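Local coordinates for protein cytochrome c (Pseudomonas aeruginosa, PDB 6RTE) that catalyses the dehydrogenation of dihydro-heme d1 in heme d1 biosynthesis, using an eight-bladed beta-propeller domain joined to a heme c-carrying cytochrome domain, at residues Y323-G328 against Q388-L393; V452-T455 against Y460-L463. All blocks are in the same frame, centred on the assembly; numbering follows the deposited sequence.

Interaction 1: Y323-G328 against Q388-L393; sequences YRYLLG and QNWKPL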
loop_
_atom_site.group_PDB
_atom_site.type_symbol
_atom_site.label_atom_id
_atom_site.label_comp_id
_atom_site.label_asym_id
_atom_site.label_seq_id
_atom_site.Cartn_x
_atom_site.Cartn_y
_atom_site.Cartn_z
ATOM N N TYR A 323 -1.398 -8.282 19.082
ATOM C CA TYR A 323 -2.596 -7.613 18.577
ATOM C C TYR A 323 -3.538 -7.151 19.687
ATOM O O TYR A 323 -4.695 -6.809 19.415
ATOM C CB TYR A 323 -3.345 -8.507 17.579
ATOM C CG TYR A 323 -2.619 -8.641 16.269
ATOM C CD1 TYR A 323 -1.635 -9.609 16.099
ATOM C CD2 TYR A 323 -2.888 -7.794 15.211
ATOM C CE1 TYR A 323 -0.957 -9.736 14.908
ATOM C CE2 TYR A 323 -2.207 -7.908 14.011
ATOM C CZ TYR A 323 -1.241 -8.886 13.871
ATOM O OH TYR A 323 -0.553 -9.029 12.687
ATOM N N ARG A 324 -3.069 -7.096 20.934
ATOM C CA ARG A 324 -3.893 -6.526 21.992
ATOM C C ARG A 324 -3.890 -5.004 21.953
ATOM O O ARG A 324 -4.879 -4.377 22.348
ATOM C CB ARG A 324 -3.421 -7.005 23.370
ATOM C CG ARG A 324 -4.094 -8.294 23.824
ATOM C CD ARG A 324 -3.792 -8.622 25.289
ATOM N NE ARG A 324 -4.330 -7.621 26.215
ATOM C CZ ARG A 324 -3.599 -6.805 26.974
ATOM N NH1 ARG A 324 -2.271 -6.854 26.949
ATOM N NH2 ARG A 324 -4.203 -5.937 27.776
ATOM N N TYR A 325 -2.816 -4.398 21.472
ATOM C CA TYR A 325 -2.702 -2.952 21.442
ATOM C C TYR A 325 -2.557 -2.454 20.014
ATOM O O TYR A 325 -1.962 -3.112 19.154
ATOM C CB TYR A 325 -1.520 -2.463 22.282
ATOM C CG TYR A 325 -1.667 -2.841 23.730
ATOM C CD1 TYR A 325 -2.481 -2.102 24.579
ATOM C CD2 TYR A 325 -1.012 -3.951 24.245
ATOM C CE1 TYR A 325 -2.629 -2.454 25.899
ATOM C CE2 TYR A 325 -1.153 -4.308 25.565
ATOM C CZ TYR A 325 -1.962 -3.560 26.389
ATOM O OH TYR A 325 -2.105 -3.919 27.709
ATOM N N LEU A 326 -3.119 -1.277 19.789
ATOM C CA LEU A 326 -3.063 -0.580 18.517
ATOM C C LEU A 326 -2.326 0.727 18.740
ATOM O O LEU A 326 -2.658 1.480 19.659
ATOM C CB LEU A 326 -4.482 -0.364 17.991
ATOM C CG LEU A 326 -4.756 0.491 16.764
ATOM C CD1 LEU A 326 -6.112 0.083 16.206
ATOM C CD2 LEU A 326 -4.747 1.967 17.117
ATOM N N LEU A 327 -1.299 0.972 17.935
ATOM C CA LEU A 327 -0.532 2.206 18.000
ATOM C C LEU A 327 -0.899 3.055 16.790
ATOM O O LEU A 327 -0.679 2.640 15.645
ATOM C CB LEU A 327 0.970 1.935 18.033
ATOM C CG LEU A 327 1.491 1.191 19.265
ATOM C CD1 LEU A 327 1.201 -0.305 19.171
ATOM C CD2 LEU A 327 2.977 1.442 19.444
ATOM N N GLY A 328 -1.466 4.232 17.046
ATOM C CA GLY A 328 -1.889 5.109 15.984
ATOM C C GLY A 328 -1.307 6.499 16.144
ATOM O O GLY A 328 -0.860 6.901 17.220
ATOM N N GLN A 388 7.204 -2.594 27.066
ATOM C CA GLN A 388 6.744 -2.907 28.414
ATOM C C GLN A 388 6.064 -1.706 29.064
ATOM O O GLN A 388 4.978 -1.830 29.645
ATOM C CB GLN A 388 7.920 -3.383 29.267
ATOM N N ASN A 389 6.681 -0.530 28.964
ATOM C CA ASN A 389 6.159 0.676 29.586
ATOM C C ASN A 389 5.761 1.753 28.586
ATOM O O ASN A 389 5.316 2.828 29.005
ATOM C CB ASN A 389 7.193 1.256 30.562
ATOM N N TRP A 390 5.898 1.500 27.284
ATOM C CA TRP A 390 5.647 2.515 26.259
ATOM C C TRP A 390 6.513 3.751 26.479
ATOM O O TRP A 390 6.128 4.866 26.119
ATOM C CB TRP A 390 4.168 2.906 26.215
ATOM C CG TRP A 390 3.251 1.727 26.178
ATOM C CD1 TRP A 390 2.474 1.261 27.197
ATOM C CD2 TRP A 390 3.024 0.853 25.067
ATOM N NE1 TRP A 390 1.772 0.155 26.789
ATOM C CE2 TRP A 390 2.093 -0.118 25.485
ATOM C CE3 TRP A 390 3.516 0.799 23.758
ATOM C CZ2 TRP A 390 1.643 -1.131 24.642
ATOM C CZ3 TRP A 390 3.065 -0.203 22.922
ATOM C CH2 TRP A 390 2.141 -1.157 23.367
ATOM N N LYS A 391 7.692 3.561 27.076
ATOM C CA LYS A 391 8.627 4.653 27.308
ATOM C C LYS A 391 9.668 4.681 26.201
ATOM O O LYS A 391 10.236 3.629 25.875
ATOM C CB LYS A 391 9.315 4.487 28.662
ATOM N N PRO A 392 9.945 5.833 25.586
ATOM C CA PRO A 392 10.984 5.869 24.548
ATOM C C PRO A 392 12.334 5.414 25.088
ATOM O O PRO A 392 12.728 5.756 26.205
ATOM C CB PRO A 392 11.011 7.342 24.123
ATOM C CG PRO A 392 9.649 7.849 24.442
ATOM C CD PRO A 392 9.234 7.122 25.691
ATOM N N LEU A 393 13.039 4.627 24.275
ATOM C CA LEU A 393 14.349 4.094 24.629
ATOM C C LEU A 393 15.491 4.902 24.023
ATOM O O LEU A 393 16.404 5.317 24.741
ATOM C CB LEU A 393 14.459 2.627 24.187
ATOM C CG LEU A 393 14.216 1.580 25.278
ATOM C CD1 LEU A 393 14.014 0.194 24.681
ATOM C CD2 LEU A 393 15.372 1.565 26.271
#
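W390 reaches across to Y325 and L327, and the whole contact rests on the six-membered ring of its indole. The aromatic part is a T-shaped pair: the edge of W390 is turned toward the face of Y325, with the ring centroids 5.4 Å apart and the planes at 71°. The closest approach is W390 CZ2 over Y325 CG at 3.8 Å, so the indole comes down near the rim of the phenol, on the side where it joins the chain. Next to it, W390 CH2 lies 4.0 Å from Y325 CB.

The aliphatic part lies two residues along the strand. L327 points to the same side of its strand as Y325, and its CD2 sits 3.8 Å from W390 CZ3. With CG anti to its own carbonyl carbon (chi1 -49°), the W390 indole extends from the loop leading into strand 391-397 toward both Y325 and L327.

The phenol hydroxyl is met from within its own segment: NH1 and NH2 of R324 both make weak hydrogen bonds to Y325 OH, at the end of the phenol far from the indole, and NH2 is also in a salt bridge with E340. W390 packs further on V338 and A348, which makes this an inter-blade contact of the beta-propeller: a loop residue from one four-stranded blade lies across the sheet of the blade before it.

Interaction 2: V452-T455 against Y460-L463; sequences VEFT and YALL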
loop_
_atom_site.group_PDB
_atom_site.type_symbol
_atom_site.label_atom_id
_atom_site.label_comp_id
_atom_site.label_asym_id
_atom_site.label_seq_id
_atom_site.Cartn_x
_atom_site.Cartn_y
_atom_site.Cartn_z
ATOM N N VAL A 452 12.872 -2.687 1.629
ATOM C CA VAL A 452 13.683 -3.891 1.747
ATOM C C VAL A 452 12.756 -5.066 2.027
ATOM O O VAL A 452 11.863 -4.969 2.879
ATOM C CB VAL A 452 14.737 -3.746 2.861
ATOM C CG1 VAL A 452 15.498 -5.058 3.076
ATOM C CG2 VAL A 452 15.696 -2.599 2.537
ATOM N N GLU A 453 12.960 -6.162 1.304
ATOM C CA GLU A 453 12.305 -7.436 1.578
ATOM C C GLU A 453 13.365 -8.530 1.539
ATOM O O GLU A 453 14.341 -8.428 0.791
ATOM C CB GLU A 453 11.195 -7.728 0.556
ATOM C CG GLU A 453 10.353 -8.959 0.856
ATOM C CD GLU A 453 9.268 -8.696 1.877
ATOM O OE1 GLU A 453 9.339 -7.655 2.560
ATOM O OE2 GLU A 453 8.342 -9.518 1.989
ATOM N N PHE A 454 13.174 -9.568 2.355
ATOM C CA PHE A 454 14.109 -10.681 2.448
ATOM C C PHE A 454 13.554 -11.934 1.777
ATOM O O PHE A 454 12.344 -12.080 1.587
ATOM C CB PHE A 454 14.430 -11.013 3.916
ATOM C CG PHE A 454 15.067 -9.886 4.676
ATOM C CD1 PHE A 454 14.284 -8.952 5.334
ATOM C CD2 PHE A 454 16.444 -9.773 4.744
ATOM C CE1 PHE A 454 14.859 -7.911 6.035
ATOM C CE2 PHE A 454 17.036 -8.730 5.451
ATOM C CZ PHE A 454 16.240 -7.799 6.097
ATOM N N THR A 455 14.465 -12.842 1.427
ATOM C CA THR A 455 14.087 -14.218 1.123
ATOM C C THR A 455 13.480 -14.865 2.363
ATOM O O THR A 455 13.640 -14.382 3.489
ATOM C CB THR A 455 15.292 -15.038 0.670
ATOM O OG1 THR A 455 16.360 -14.881 1.619
ATOM C CG2 THR A 455 15.771 -14.605 -0.711
ATOM N N TYR A 460 19.079 -13.317 1.898
ATOM C CA TYR A 460 19.265 -12.230 0.946
ATOM C C TYR A 460 18.232 -11.141 1.185
ATOM O O TYR A 460 17.110 -11.410 1.615
ATOM C CB TYR A 460 19.161 -12.719 -0.503
ATOM C CG TYR A 460 20.194 -13.754 -0.868
ATOM C CD1 TYR A 460 21.473 -13.378 -1.252
ATOM C CD2 TYR A 460 19.891 -15.109 -0.827
ATOM C CE1 TYR A 460 22.424 -14.325 -1.585
ATOM C CE2 TYR A 460 20.833 -16.060 -1.160
ATOM C CZ TYR A 460 22.096 -15.662 -1.538
ATOM O OH TYR A 460 23.041 -16.604 -1.871
ATOM N N ALA A 461 18.630 -9.903 0.889
ATOM C CA ALA A 461 17.767 -8.737 1.006
ATOM C C ALA A 461 17.642 -8.076 -0.358
ATOM O O ALA A 461 18.627 -7.954 -1.090
ATOM C CB ALA A 461 18.321 -7.740 2.033
ATOM N N LEU A 462 16.428 -7.656 -0.700
ATOM C CA LEU A 462 16.129 -7.093 -2.016
ATOM C C LEU A 462 15.735 -5.628 -1.852
ATOM O O LEU A 462 14.694 -5.320 -1.256
ATOM C CB LEU A 462 15.026 -7.889 -2.709
ATOM C CG LEU A 462 15.475 -9.230 -3.299
ATOM C CD1 LEU A 462 15.842 -10.239 -2.216
ATOM C CD2 LEU A 462 14.394 -9.780 -4.211
ATOM N N LEU A 463 16.567 -4.738 -2.389
ATOM C CA LEU A 463 16.394 -3.295 -2.290
ATOM C C LEU A 463 15.919 -2.722 -3.621
ATOM O O LEU A 463 16.295 -3.203 -4.691
ATOM C CB LEU A 463 17.715 -2.619 -1.890
ATOM C CG LEU A 463 18.134 -2.659 -0.418
ATOM C CD1 LEU A 463 18.206 -4.076 0.143
ATOM C CD2 LEU A 463 19.483 -1.950 -0.253
#
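The beta hairpin of strands 449-454 and 460-465 pairs E453 with L462 as an antiparallel hydrogen-bonded pair. E453 N donates to L462 O at 3.2 Å, and the return bond from L462 N to E453 O is shorter, 2.7 Å. V452 with L463 and F454 with A461 are the flanking non-hydrogen-bonded pairs.

At the turn end T455 and Y460 hold each other twice: T455 N gives to Y460 O at 3.0 Å, and Y460 N gives to the side-chain oxygen T455 OG1 at 3.1 Å. That second bond depends on the threonine torsion (chi1 51°), which tucks OG1 between the backbone N and the carbonyl carbon; OG1 is also hydrogen-bonded to D457 in the turn. T455 CG2 meanwhile lies at the edge of the tyrosine ring.

These are the first two strands of a four-stranded propeller blade, with strand 470-476 next along the sheet. On one face, V452 CG2 lies 3.8 Å from L463 CD1, the two side chains running side by side, and A461 CB touches F454 on the same face, 3.8 Å from its CE2. The F454 ring also meets W415 edge-to-face. The other face carries E453 and L462; the buried E453 carboxylate turns away from L462, its OE1 in a salt bridge with R406 and its OE2 accepting from N496 N.

Both contacts belong to the propeller and come in series along the chain, their centres 27 Å apart and their nearest atoms about 14 Å apart. Interaction 1 works between blades, joining the sheet that contains strand 325-330 to the one that ends in strand 391-397. Interaction 2 pairs the first two strands of a single blade, 449-454 and 460-465, while its F454 also meets W415 of the sheet before. That sheet, running from strand 405-406 to strand 437-441, stands between the two contacts in sequence. After the blade of interaction 2, the chain returns to add strand 491-496 to the sheet of strands 150-154, 159-164 and 169-175, closing the ring.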